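PDB 3K10: protein STN1 from Saccharomyces cerevisiae, which takes part in telomere end protection and telomere length regulation, and restrains telomerase loading through its interaction with CDC13. Local coordinates for residues Gln71-Leu76 with Leu87-Leu92. Numbering follows the deposited sequence.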
loop_
_atom_site.group_PDB
_atom_site.type_symbol
_atom_site.label_atom_id
_atom_site.label_comp_id
_atom_site.label_asym_id
_atom_site.label_seq_id
_atom_site.Cartn_x
_atom_site.Cartn_y
_atom_site.Cartn_z
ATOM N N GLN A 71 2.551 -8.434 -2.054
ATOM C CA GLN A 71 1.140 -8.147 -2.272
ATOM C C GLN A 71 0.954 -7.545 -3.680
ATOM O O GLN A 71 -0.166 -7.290 -4.129
ATOM C CB GLN A 71 0.617 -7.194 -1.192
ATOM C CG GLN A 71 0.772 -7.707 0.235
ATOM C CD GLN A 71 0.314 -9.163 0.404
ATOM O OE1 GLN A 71 -0.809 -9.520 0.045
ATOM N NE2 GLN A 71 1.187 -10.004 0.959
ATOM N N GLY A 72 2.073 -7.336 -4.369
ATOM C CA GLY A 72 2.050 -6.790 -5.713
ATOM C C GLY A 72 1.943 -5.283 -5.849
ATOM O O GLY A 72 1.793 -4.787 -6.954
ATOM N N LEU A 73 2.032 -4.542 -4.753
ATOM C CA LEU A 73 1.906 -3.087 -4.831
ATOM C C LEU A 73 3.103 -2.412 -5.502
ATOM O O LEU A 73 2.966 -1.355 -6.112
ATOM C CB LEU A 73 1.663 -2.500 -3.440
ATOM C CG LEU A 73 0.360 -2.980 -2.774
ATOM C CD1 LEU A 73 0.257 -2.404 -1.360
ATOM C CD2 LEU A 73 -0.850 -2.549 -3.612
ATOM N N ILE A 74 4.280 -3.008 -5.370
ATOM C CA ILE A 74 5.462 -2.480 -6.029
ATOM C C ILE A 74 6.111 -3.683 -6.683
ATOM O O ILE A 74 5.981 -4.818 -6.200
ATOM C CB ILE A 74 6.488 -1.846 -5.055
ATOM C CG1 ILE A 74 7.010 -2.902 -4.079
ATOM C CG2 ILE A 74 5.860 -0.665 -4.330
ATOM C CD1 ILE A 74 8.183 -2.433 -3.246
ATOM N N GLY A 75 6.798 -3.441 -7.788
ATOM C CA GLY A 75 7.450 -4.534 -8.460
ATOM C C GLY A 75 8.949 -4.429 -8.380
ATOM O O GLY A 75 9.510 -3.332 -8.358
ATOM N N LEU A 76 9.607 -5.574 -8.307
ATOM C CA LEU A 76 11.047 -5.573 -8.292
ATOM C C LEU A 76 11.381 -5.538 -9.786
ATOM O O LEU A 76 11.438 -6.576 -10.438
ATOM C CB LEU A 76 11.582 -6.847 -7.630
ATOM C CG LEU A 76 13.102 -7.039 -7.717
ATOM C CD1 LEU A 76 13.808 -5.721 -7.390
ATOM C CD2 LEU A 76 13.545 -8.154 -6.777
ATOM N N LEU A 87 5.223 2.144 -10.490
ATOM C CA LEU A 87 4.015 2.322 -11.286
ATOM C C LEU A 87 2.814 1.453 -10.873
ATOM O O LEU A 87 1.681 1.939 -10.830
ATOM C CB LEU A 87 4.337 2.113 -12.764
ATOM C CG LEU A 87 5.341 3.137 -13.294
ATOM C CD1 LEU A 87 5.661 2.853 -14.754
ATOM C CD2 LEU A 87 4.758 4.534 -13.128
ATOM N N PRO A 88 3.042 0.163 -10.575
ATOM C CA PRO A 88 1.920 -0.692 -10.174
ATOM C C PRO A 88 1.139 -0.072 -9.015
ATOM O O PRO A 88 -0.086 -0.202 -8.923
ATOM C CB PRO A 88 2.608 -1.993 -9.771
ATOM C CG PRO A 88 3.786 -2.030 -10.715
ATOM C CD PRO A 88 4.294 -0.609 -10.633
ATOM N N LEU A 89 1.857 0.618 -8.141
ATOM C CA LEU A 89 1.243 1.238 -6.982
ATOM C C LEU A 89 0.476 2.490 -7.363
ATOM O O LEU A 89 -0.608 2.760 -6.833
ATOM C CB LEU A 89 2.314 1.581 -5.940
ATOM C CG LEU A 89 1.812 2.133 -4.605
ATOM C CD1 LEU A 89 0.817 1.157 -3.950
ATOM C CD2 LEU A 89 3.014 2.367 -3.713
ATOM N N LYS A 90 1.045 3.258 -8.282
ATOM C CA LYS A 90 0.406 4.482 -8.721
ATOM C C LYS A 90 -0.811 4.197 -9.586
ATOM O O LYS A 90 -1.759 4.971 -9.593
ATOM C CB LYS A 90 1.410 5.362 -9.466
ATOM C CG LYS A 90 2.493 5.927 -8.561
ATOM C CD LYS A 90 3.261 7.048 -9.253
ATOM C CE LYS A 90 4.300 7.660 -8.342
ATOM N NZ LYS A 90 5.283 6.629 -7.932
ATOM N N ASN A 91 -0.791 3.090 -10.312
ATOM C CA ASN A 91 -1.916 2.736 -11.164
ATOM C C ASN A 91 -3.030 2.141 -10.339
ATOM O O ASN A 91 -4.210 2.384 -10.589
ATOM C CB ASN A 91 -1.491 1.724 -12.222
ATOM C CG ASN A 91 -0.610 2.335 -13.265
ATOM O OD1 ASN A 91 -0.989 3.307 -13.910
ATOM N ND2 ASN A 91 0.574 1.777 -13.442
ATOM N N LEU A 92 -2.642 1.344 -9.358
ATOM C CA LEU A 92 -3.607 0.714 -8.503
ATOM C C LEU A 92 -4.338 1.798 -7.717
ATOM O O LEU A 92 -5.532 1.671 -7.455
ATOM C CB LEU A 92 -2.896 -0.278 -7.589
ATOM C CG LEU A 92 -3.716 -1.469 -7.080
ATOM C CD1 LEU A 92 -4.671 -1.977 -8.143
ATOM C CD2 LEU A 92 -2.758 -2.577 -6.664
#
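In Leu73 CG stands opposite the carbonyl carbon (chi1 -62°), whereas Leu89 turns CG opposite its own amide nitrogen (chi1 -175°), and Leu92 CG is likewise roughly anti to its backbone N. With these torsions, and with the CA atoms of Leu73 and Leu89 4.9 Å apart, Leu89 CD1 lies 3.8 Å from Leu73 CB, the two side chains passing at a slant. Further out, one branch of Leu73 serves the next turn of the helix: its CD2 comes to 3.6 Å from Leu92 CD2, and here the side chains cross at about a right angle. Leu73 thus touches Leu89 and Leu92, one turn apart on the same helical face. Ile74 adds a looser contact, its CG2 4.2 Å from Leu89 CD2.

The backbone of 71-76 also takes part. Leu73 O comes to 3.0 Å from Leu89 CB and lies near Leu89 N, but at an angle too poor for a hydrogen bond. Pro88 CB sits 3.7 Å from the same Leu73 O, and the proline ring flanks the chain as far as Gly75, whose N lies 4.4 Å from Pro88 CG. The leucine, isoleucine and proline contacts make the interface chiefly apolar. Gly72, the first residue to leave helical angles after helix 53-69, has positive phi (83°) and completes a Schellman motif, from which the chain leads into strand 75-78.

Around this apolar centre, Met8 of helix 4-12 touches both Leu73 and Leu89, while Val135 of helix 129-146 touches Leu73 and Leu92. The first of these helices belongs to one winged helix-turn-helix region and the second to the other. The arrangement is a hydrophobic junction between the tandem winged helix-turn-helix domains of the C-terminal part of Stn1, in which the turn entering a wing strand of the first packs on the opening turns of helix 87-106 of the second.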